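Local coordinates for protein exopolygalacturonate lyase (Vibrio vulnificus, PDB 5A29) that probably cleaves pectic polysaccharides such as polygalacturonate by beta-elimination, as a manganese-binding lyase of polysaccharide lyase family 2, at residues 234-248 / 259-271. Sequence-based numbering, arbitrary orientation.
Sequences INAGSDLIYAAYQLD and SAAWGQYLMTQYK. With SRT (S,R meso-tartaric acid), chain D; EDO (1,2-ethanediol), chain E.
Helices 234-248 and 259-271 pack antiparallel, their axes 7.7 Å apart at closest approach and 154° between directions, with the CA atoms of Ile-241 and Gly-263 only 4.6 Å apart. The close approach falls at Gly-263, which has no side chain: the CB of Ala-244 lies 4.0 Å from its CA, and the Tyr-245 ring sits as a knob among Ala-260, Gly-263, Gln-264 and Met-267, its OH 3.2 Å from Gln-264 CA. Ile-241 is the second knob. With chi1 at -73° its two branches divide: CG1 meets Leu-266 CG and CG2 presses on Met-267 CE at 3.4 Å, closer than usual carbon contact. Farther along, Ile-234 CD1 stands over the centre of the Tyr-270 ring, 3.7 Å from the centroid, a CH-pi contact; the phenol OH lies 3.5 Å from Gly-237 CA and is hydrogen-bonded to Thr-232 O. At the other end, where Asp-248 lies beside Ala-260, one water donates to Asp-248 OD1 and accepts from Ala-260 N, while Asp-248 OD2 is salt-bridged to Arg-350. No direct hydrogen bond links the two helices, so this antiparallel pair of the family's alpha/alpha barrel coheres chiefly through apolar packing, and its Ile-234/Tyr-270 end, with Lys-271, salt-bridged to Glu-343, lines a pocket occupied by meso-tartrate.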
ATOM      1  N   ILE A 234      -4.508 -11.010   1.885  1.00 15.57           N
ATOM      2  CA  ILE A 234      -4.771 -10.000   0.844  1.00 17.76           C
ATOM      3  C   ILE A 234      -3.579  -9.042   0.720  1.00 17.94           C
ATOM      4  O   ILE A 234      -3.391  -8.458  -0.346  1.00 20.16           O
ATOM      5  CB  ILE A 234      -6.122  -9.307   1.107  1.00 17.96           C
ATOM      6  CG1 ILE A 234      -6.547  -8.391  -0.090  1.00 18.13           C
ATOM      7  CG2 ILE A 234      -6.070  -8.361   2.377  1.00 17.86           C
ATOM      8  CD1 ILE A 234      -6.773  -9.047  -1.437  1.00 23.72           C
ATOM      9  N   ASN A 235      -2.709  -8.954   1.750  1.00 18.08           N
ATOM     10  CA  ASN A 235      -1.505  -8.103   1.595  1.00 21.27           C
ATOM     11  C   ASN A 235      -0.364  -8.834   0.897  1.00 24.42           C
ATOM     12  O   ASN A 235       0.725  -8.299   0.818  1.00 22.90           O
ATOM     13  CB  ASN A 235      -1.064  -7.439   2.926  1.00 22.25           C
ATOM     14  CG  ASN A 235      -0.419  -8.442   3.903  1.00 24.81           C
ATOM     15  OD1 ASN A 235      -0.366  -9.672   3.628  1.00 21.33           O
ATOM     16  ND2 ASN A 235       0.146  -7.920   5.001  1.00 22.08           N
ATOM     17  N   ALA A 236      -0.658 -10.014   0.307  1.00 21.28           N
ATOM     18  CA  ALA A 236       0.212 -10.681  -0.688  1.00 20.17           C
ATOM     19  C   ALA A 236      -0.580 -10.736  -1.997  1.00 22.26           C
ATOM     20  O   ALA A 236      -0.023 -10.565  -3.062  1.00 21.79           O
ATOM     21  CB  ALA A 236       0.494 -12.144  -0.252  1.00 20.77           C
ATOM     22  N   GLY A 237      -1.878 -11.051  -1.907  1.00 18.47           N
ATOM     23  CA  GLY A 237      -2.666 -11.333  -3.100  1.00 18.49           C
ATOM     24  C   GLY A 237      -2.823 -10.025  -3.911  1.00 20.83           C
ATOM     25  O   GLY A 237      -2.829 -10.055  -5.141  1.00 16.72           O
ATOM     26  N   SER A 238      -2.928  -8.870  -3.221  1.00 18.71           N
ATOM     27  CA  SER A 238      -3.329  -7.627  -3.883  1.00 18.02           C
ATOM     28  C   SER A 238      -2.224  -7.238  -4.918  1.00 18.55           C
ATOM     29  O   SER A 238      -2.546  -6.847  -6.040  1.00 20.23           O
ATOM     30  CB  SER A 238      -3.556  -6.475  -2.802  1.00 16.23           C
ATOM     31  OG  SER A 238      -4.052  -5.304  -3.507  1.00 19.44           O
ATOM     32  N   ASP A 239      -0.931  -7.321  -4.583  1.00 17.16           N
ATOM     33  CA  ASP A 239       0.133  -6.930  -5.576  1.00 17.87           C
ATOM     34  C   ASP A 239       0.103  -7.912  -6.754  1.00 19.63           C
ATOM     35  O   ASP A 239       0.388  -7.549  -7.885  1.00 17.70           O
ATOM     36  CB  ASP A 239       1.522  -7.091  -4.953  1.00 17.70           C
ATOM     37  CG  ASP A 239       2.161  -5.742  -4.507  1.00 24.56           C
ATOM     38  OD1 ASP A 239       2.157  -4.715  -5.251  1.00 21.11           O
ATOM     39  OD2 ASP A 239       2.746  -5.765  -3.436  1.00 25.25           O
ATOM     40  N   LEU A 240      -0.098  -9.204  -6.473  1.00 16.98           N
ATOM     41  CA  LEU A 240      -0.187 -10.164  -7.605  1.00 20.10           C
ATOM     42  C   LEU A 240      -1.315  -9.903  -8.570  1.00 15.81           C
ATOM     43  O   LEU A 240      -1.097  -9.956  -9.783  1.00 20.43           O
ATOM     44  CB  LEU A 240      -0.261 -11.629  -7.075  1.00 19.06           C
ATOM     45  CG  LEU A 240       1.107 -12.059  -6.481  1.00 21.59           C
ATOM     46  CD1 LEU A 240       0.903 -13.315  -5.611  1.00 24.74           C
ATOM     47  CD2 LEU A 240       2.200 -12.311  -7.539  1.00 22.51           C
ATOM     48  N   ILE A 241      -2.474  -9.576  -8.035  1.00 14.79           N
ATOM     49  CA  ILE A 241      -3.690  -9.276  -8.824  1.00 18.04           C
ATOM     50  C   ILE A 241      -3.385  -8.010  -9.655  1.00 17.91           C
ATOM     51  O   ILE A 241      -3.606  -8.010 -10.861  1.00 17.22           O
ATOM     52  CB  ILE A 241      -4.894  -8.994  -7.898  1.00 16.41           C
ATOM     53  CG1 ILE A 241      -5.409 -10.319  -7.236  1.00 17.42           C
ATOM     54  CG2 ILE A 241      -6.052  -8.416  -8.647  1.00 18.60           C
ATOM     55  CD1 ILE A 241      -6.158 -10.082  -5.962  1.00 19.15           C
ATOM     56  N   TYR A 242      -2.849  -6.983  -8.990  1.00 16.35           N
ATOM     57  CA  TYR A 242      -2.526  -5.720  -9.664  1.00 18.04           C
ATOM     58  C   TYR A 242      -1.556  -5.991 -10.844  1.00 16.78           C
ATOM     59  O   TYR A 242      -1.766  -5.474 -11.953  1.00 18.03           O
ATOM     60  CB  TYR A 242      -1.948  -4.677  -8.635  1.00 16.32           C
ATOM     61  CG  TYR A 242      -1.556  -3.340  -9.309  1.00 17.85           C
ATOM     62  CD1 TYR A 242      -2.479  -2.608 -10.081  1.00 19.53           C
ATOM     63  CD2 TYR A 242      -0.285  -2.802  -9.095  1.00 19.11           C
ATOM     64  CE1 TYR A 242      -2.094  -1.400 -10.683  1.00 20.82           C
ATOM     65  CE2 TYR A 242       0.098  -1.605  -9.702  1.00 22.51           C
ATOM     66  CZ  TYR A 242      -0.811  -0.912 -10.465  1.00 21.76           C
ATOM     67  OH  TYR A 242      -0.380   0.244 -11.136  1.00 22.08           O
ATOM     68  N   ALA A 243      -0.503  -6.774 -10.595  1.00 17.47           N
ATOM     69  CA  ALA A 243       0.533  -7.002 -11.615  1.00 18.59           C
ATOM     70  C   ALA A 243      -0.029  -7.754 -12.815  1.00 20.67           C
ATOM     71  O   ALA A 243       0.214  -7.364 -13.951  1.00 21.06           O
ATOM     72  CB  ALA A 243       1.731  -7.702 -11.044  1.00 16.96           C
ATOM     73  N   ALA A 244      -0.866  -8.750 -12.562  1.00 18.85           N
ATOM     74  CA  ALA A 244      -1.400  -9.616 -13.659  1.00 19.22           C
ATOM     75  C   ALA A 244      -2.318  -8.758 -14.501  1.00 21.51           C
ATOM     76  O   ALA A 244      -2.241  -8.772 -15.728  1.00 19.59           O
ATOM     77  CB  ALA A 244      -2.196 -10.749 -13.063  1.00 17.13           C
ATOM     78  N   TYR A 245      -3.109  -7.897 -13.854  1.00 16.85           N
ATOM     79  CA  TYR A 245      -4.008  -7.071 -14.641  1.00 18.78           C
ATOM     80  C   TYR A 245      -3.279  -5.958 -15.411  1.00 18.55           C
ATOM     81  O   TYR A 245      -3.717  -5.546 -16.493  1.00 21.49           O
ATOM     82  CB  TYR A 245      -5.070  -6.490 -13.761  1.00 18.43           C
ATOM     83  CG  TYR A 245      -6.304  -7.331 -13.612  1.00 21.20           C
ATOM     84  CD1 TYR A 245      -7.231  -7.425 -14.655  1.00 23.13           C
ATOM     85  CD2 TYR A 245      -6.568  -8.020 -12.403  1.00 18.93           C
ATOM     86  CE1 TYR A 245      -8.414  -8.151 -14.524  1.00 23.65           C
ATOM     87  CE2 TYR A 245      -7.772  -8.751 -12.257  1.00 20.58           C
ATOM     88  CZ  TYR A 245      -8.686  -8.796 -13.312  1.00 23.06           C
ATOM     89  OH  TYR A 245      -9.900  -9.473 -13.186  1.00 24.17           O
ATOM     90  N   GLN A 246      -2.171  -5.469 -14.857  1.00 17.45           N
ATOM     91  CA  GLN A 246      -1.370  -4.451 -15.596  1.00 17.75           C
ATOM     92  C   GLN A 246      -0.613  -5.126 -16.777  1.00 20.52           C
ATOM     93  O   GLN A 246      -0.468  -4.544 -17.858  1.00 21.94           O
ATOM     94  CB  GLN A 246      -0.338  -3.760 -14.670  1.00 18.88           C
ATOM     95  CG  GLN A 246      -0.994  -2.874 -13.630  1.00 18.61           C
ATOM     96  CD  GLN A 246      -2.085  -2.006 -14.240  1.00 24.56           C
ATOM     97  OE1 GLN A 246      -1.776  -1.095 -15.005  1.00 27.11           O
ATOM     98  NE2 GLN A 246      -3.355  -2.332 -13.987  1.00 25.25           N
ATOM     99  N   LEU A 247      -0.218  -6.354 -16.617  1.00 21.53           N
ATOM    100  CA  LEU A 247       0.353  -7.060 -17.794  1.00 23.13           C
ATOM    101  C   LEU A 247      -0.686  -7.139 -18.929  1.00 23.30           C
ATOM    102  O   LEU A 247      -0.383  -6.786 -20.112  1.00 22.77           O
ATOM    103  CB  LEU A 247       0.950  -8.430 -17.389  1.00 22.82           C
ATOM    104  CG  LEU A 247       1.397  -9.361 -18.550  1.00 26.45           C
ATOM    105  CD1 LEU A 247       2.567  -8.782 -19.338  1.00 26.32           C
ATOM    106  CD2 LEU A 247       1.800 -10.750 -18.017  1.00 23.70           C
ATOM    107  N   ASP A 248      -1.906  -7.546 -18.591  1.00 21.72           N
ATOM    108  CA  ASP A 248      -2.953  -7.627 -19.602  1.00 25.83           C
ATOM    109  C   ASP A 248      -3.188  -6.270 -20.219  1.00 29.85           C
ATOM    110  O   ASP A 248      -3.502  -6.164 -21.403  1.00 24.35           O
ATOM    111  CB  ASP A 248      -4.300  -8.070 -18.984  1.00 24.90           C
ATOM    112  CG  ASP A 248      -5.455  -8.043 -20.001  1.00 27.69           C
ATOM    113  OD1 ASP A 248      -5.530  -8.975 -20.805  1.00 27.77           O
ATOM    114  OD2 ASP A 248      -6.325  -7.150 -19.987  1.00 27.26           O
ATOM    115  N   SER A 259      -3.140 -13.740 -18.362  1.00 21.57           N
ATOM    116  CA  SER A 259      -2.814 -12.919 -17.138  1.00 21.10           C
ATOM    117  C   SER A 259      -4.075 -12.329 -16.525  1.00 19.56           C
ATOM    118  O   SER A 259      -4.268 -12.430 -15.312  1.00 23.86           O
ATOM    119  CB  SER A 259      -1.672 -11.865 -17.437  1.00 17.90           C
ATOM    120  OG  SER A 259      -2.205 -10.869 -18.295  1.00 23.50           O
ATOM    121  N   ALA A 260      -4.990 -11.784 -17.321  1.00 21.10           N
ATOM    122  CA  ALA A 260      -6.209 -11.231 -16.787  1.00 23.77           C
ATOM    123  C   ALA A 260      -7.075 -12.344 -16.180  1.00 26.41           C
ATOM    124  O   ALA A 260      -7.735 -12.144 -15.136  1.00 19.15           O
ATOM    125  CB  ALA A 260      -7.016 -10.467 -17.842  1.00 22.35           C
ATOM    126  N   ALA A 261      -7.152 -13.499 -16.850  1.00 22.59           N
ATOM    127  CA  ALA A 261      -7.871 -14.632 -16.244  1.00 22.52           C
ATOM    128  C   ALA A 261      -7.308 -15.046 -14.830  1.00 18.44           C
ATOM    129  O   ALA A 261      -8.098 -15.381 -13.924  1.00 22.28           O
ATOM    130  CB  ALA A 261      -7.948 -15.878 -17.246  1.00 23.49           C
ATOM    131  N   TRP A 262      -5.995 -15.069 -14.654  1.00 20.19           N
ATOM    132  CA  TRP A 262      -5.382 -15.498 -13.367  1.00 19.77           C
ATOM    133  C   TRP A 262      -5.577 -14.386 -12.317  1.00 23.21           C
ATOM    134  O   TRP A 262      -5.902 -14.661 -11.169  1.00 20.66           O
ATOM    135  CB  TRP A 262      -3.904 -15.708 -13.549  1.00 22.23           C
ATOM    136  CG  TRP A 262      -3.685 -17.172 -13.893  1.00 24.55           C
ATOM    137  CD1 TRP A 262      -3.403 -17.711 -15.142  1.00 24.79           C
ATOM    138  CD2 TRP A 262      -3.842 -18.264 -12.992  1.00 23.08           C
ATOM    139  NE1 TRP A 262      -3.331 -19.089 -15.037  1.00 23.89           N
ATOM    140  CE2 TRP A 262      -3.599 -19.467 -13.746  1.00 24.22           C
ATOM    141  CE3 TRP A 262      -4.181 -18.359 -11.632  1.00 22.60           C
ATOM    142  CZ2 TRP A 262      -3.685 -20.754 -13.173  1.00 25.36           C
ATOM    143  CZ3 TRP A 262      -4.258 -19.643 -11.041  1.00 26.43           C
ATOM    144  CH2 TRP A 262      -4.005 -20.836 -11.834  1.00 26.68           C
ATOM    145  N   GLY A 263      -5.447 -13.132 -12.760  1.00 20.10           N
ATOM    146  CA  GLY A 263      -5.827 -11.989 -11.845  1.00 19.35           C
ATOM    147  C   GLY A 263      -7.271 -12.069 -11.401  1.00 21.04           C
ATOM    148  O   GLY A 263      -7.600 -11.894 -10.175  1.00 19.80           O
ATOM    149  N   GLN A 264      -8.187 -12.353 -12.350  1.00 19.14           N
ATOM    150  CA  GLN A 264      -9.569 -12.487 -12.019  1.00 20.38           C
ATOM    151  C   GLN A 264      -9.806 -13.682 -11.037  1.00 18.76           C
ATOM    152  O   GLN A 264     -10.591 -13.555 -10.095  1.00 21.23           O
ATOM    153  CB  GLN A 264     -10.431 -12.686 -13.283  1.00 20.67           C
ATOM    154  CG  GLN A 264     -11.896 -12.856 -12.997  1.00 24.94           C
ATOM    155  CD  GLN A 264     -12.685 -13.178 -14.266  1.00 34.43           C
ATOM    156  OE1 GLN A 264     -12.381 -14.130 -14.975  1.00 35.74           O
ATOM    157  NE2 GLN A 264     -13.712 -12.404 -14.524  1.00 32.87           N
ATOM    158  N   TYR A 265      -9.175 -14.812 -11.300  1.00 20.47           N
ATOM    159  CA  TYR A 265      -9.404 -16.017 -10.425  1.00 20.86           C
ATOM    160  C   TYR A 265      -9.002 -15.649  -8.977  1.00 20.34           C
ATOM    161  O   TYR A 265      -9.720 -15.915  -8.014  1.00 19.40           O
ATOM    162  CB  TYR A 265      -8.558 -17.166 -10.939  1.00 20.39           C
ATOM    163  CG  TYR A 265      -8.584 -18.364 -10.003  1.00 23.63           C
ATOM    164  CD1 TYR A 265      -9.720 -19.219  -9.962  1.00 21.63           C
ATOM    165  CD2 TYR A 265      -7.553 -18.572  -9.088  1.00 22.62           C
ATOM    166  CE1 TYR A 265      -9.777 -20.300  -9.062  1.00 23.02           C
ATOM    167  CE2 TYR A 265      -7.605 -19.629  -8.178  1.00 22.51           C
ATOM    168  CZ  TYR A 265      -8.715 -20.511  -8.186  1.00 23.87           C
ATOM    169  OH  TYR A 265      -8.751 -21.593  -7.266  1.00 26.32           O
ATOM    170  N   LEU A 266      -7.801 -15.103  -8.844  1.00 17.93           N
ATOM    171  CA  LEU A 266      -7.271 -14.789  -7.501  1.00 17.91           C
ATOM    172  C   LEU A 266      -8.137 -13.748  -6.797  1.00 18.08           C
ATOM    173  O   LEU A 266      -8.554 -13.906  -5.638  1.00 17.76           O
ATOM    174  CB  LEU A 266      -5.798 -14.365  -7.621  1.00 18.88           C
ATOM    175  CG  LEU A 266      -5.088 -14.004  -6.301  1.00 21.86           C
ATOM    176  CD1 LEU A 266      -5.177 -15.150  -5.243  1.00 21.47           C
ATOM    177  CD2 LEU A 266      -3.624 -13.700  -6.590  1.00 22.60           C
ATOM    178  N   MET A 267      -8.491 -12.673  -7.489  1.00 18.69           N
ATOM    179  CA  MET A 267      -9.393 -11.657  -6.900  1.00 19.94           C
ATOM    180  C   MET A 267     -10.741 -12.267  -6.451  1.00 21.30           C
ATOM    181  O   MET A 267     -11.298 -11.946  -5.367  1.00 18.85           O
ATOM    182  CB  MET A 267      -9.622 -10.510  -7.891  1.00 22.05           C
ATOM    183  CG  MET A 267     -10.549  -9.441  -7.381  1.00 26.16           C
ATOM    184  SD  MET A 267     -10.938  -8.120  -8.610  1.00 33.24           S
ATOM    185  CE  MET A 267      -9.336  -7.535  -9.038  1.00 31.63           C
ATOM    186  N   THR A 268     -11.278 -13.158  -7.292  1.00 18.30           N
ATOM    187  CA  THR A 268     -12.573 -13.781  -7.019  1.00 18.30           C
ATOM    188  C   THR A 268     -12.549 -14.680  -5.764  1.00 15.95           C
ATOM    189  O   THR A 268     -13.574 -14.816  -5.125  1.00 17.53           O
ATOM    190  CB  THR A 268     -12.935 -14.678  -8.263  1.00 21.87           C
ATOM    191  OG1 THR A 268     -13.258 -13.768  -9.315  1.00 24.98           O
ATOM    192  CG2 THR A 268     -14.191 -15.463  -8.002  1.00 27.90           C
ATOM    193  N   GLN A 269     -11.421 -15.328  -5.493  1.00 16.66           N
ATOM    194  CA  GLN A 269     -11.360 -16.255  -4.310  1.00 18.39           C
ATOM    195  C   GLN A 269     -11.725 -15.469  -3.004  1.00 19.44           C
ATOM    196  O   GLN A 269     -12.424 -16.021  -2.086  1.00 16.23           O
ATOM    197  CB  GLN A 269     -10.018 -16.958  -4.213  1.00 17.27           C
ATOM    198  CG  GLN A 269      -9.613 -17.889  -5.409  1.00 20.41           C
ATOM    199  CD  GLN A 269     -10.843 -18.648  -5.932  1.00 22.62           C
ATOM    200  OE1 GLN A 269     -11.356 -19.537  -5.249  1.00 23.84           O
ATOM    201  NE2 GLN A 269     -11.382 -18.214  -7.075  1.00 21.03           N
ATOM    202  N   TYR A 270     -11.256 -14.212  -2.911  1.00 19.02           N
ATOM    203  CA  TYR A 270     -11.610 -13.385  -1.714  1.00 17.08           C
ATOM    204  C   TYR A 270     -13.055 -13.125  -1.596  1.00 20.06           C
ATOM    205  O   TYR A 270     -13.643 -13.201  -0.475  1.00 19.46           O
ATOM    206  CB  TYR A 270     -10.814 -12.052  -1.652  1.00 16.54           C
ATOM    207  CG  TYR A 270      -9.323 -12.303  -1.545  1.00 15.70           C
ATOM    208  CD1 TYR A 270      -8.706 -12.442  -0.317  1.00 16.50           C
ATOM    209  CD2 TYR A 270      -8.531 -12.375  -2.699  1.00 16.12           C
ATOM    210  CE1 TYR A 270      -7.325 -12.609  -0.251  1.00 15.15           C
ATOM    211  CE2 TYR A 270      -7.180 -12.624  -2.619  1.00 17.70           C
ATOM    212  CZ  TYR A 270      -6.606 -12.760  -1.397  1.00 16.91           C
ATOM    213  OH  TYR A 270      -5.262 -12.945  -1.347  1.00 18.04           O
ATOM    214  N   LYS A 271     -13.679 -12.868  -2.761  1.00 19.54           N
ATOM    215  CA  LYS A 271     -15.096 -12.588  -2.833  1.00 21.35           C
ATOM    216  C   LYS A 271     -15.930 -13.832  -2.457  1.00 20.13           C
ATOM    217  O   LYS A 271     -16.984 -13.702  -1.792  1.00 20.41           O
ATOM    218  CB  LYS A 271     -15.508 -12.061  -4.221  1.00 21.82           C
ATOM    219  CG  LYS A 271     -14.690 -10.876  -4.778  1.00 29.87           C
ATOM    220  CD  LYS A 271     -14.470  -9.679  -3.857  1.00 36.40           C
ATOM    221  CE  LYS A 271     -13.226  -8.796  -4.293  1.00 41.14           C
ATOM    222  NZ  LYS A 271     -11.755  -9.307  -4.108  1.00 31.63           N
TER
HETATM  223  O1  SRT D1568      -9.712  -8.648   0.672  0.60 45.19           O
HETATM  224  O11 SRT D1568     -11.753  -9.385   0.809  0.60 21.27           O
HETATM  225  C1  SRT D1568     -10.895  -8.677   0.266  0.60 33.05           C
HETATM  226  C2  SRT D1568     -11.142  -7.893  -1.009  0.60 34.08           C
HETATM  227  O2  SRT D1568     -11.354  -8.920  -1.913  0.60 36.11           O
HETATM  228  C3  SRT D1568     -12.305  -6.887  -1.183  0.60 35.92           C
HETATM  229  O3  SRT D1568     -13.223  -6.887  -0.118  0.60 41.05           O
HETATM  230  C4  SRT D1568     -11.932  -5.433  -1.417  0.60 39.75           C
HETATM  231  O4  SRT D1568     -12.687  -4.891  -2.271  0.60 39.59           O
HETATM  232  O41 SRT D1568     -10.943  -4.872  -0.821  0.60 21.87           O
HETATM  233  C1  EDO E1569       3.350 -11.773  -3.127  1.00 36.74           C
HETATM  234  O1  EDO E1569       2.820 -10.435  -3.241  1.00 31.32           O
HETATM  235  C2  EDO E1569       4.083 -11.750  -1.794  1.00 33.12           C
HETATM  236  O2  EDO E1569       5.280 -10.908  -1.924  1.00 41.44           O
HETATM  237  O   HOH W   1      -4.778 -11.594 -20.415  1.00 31.84           O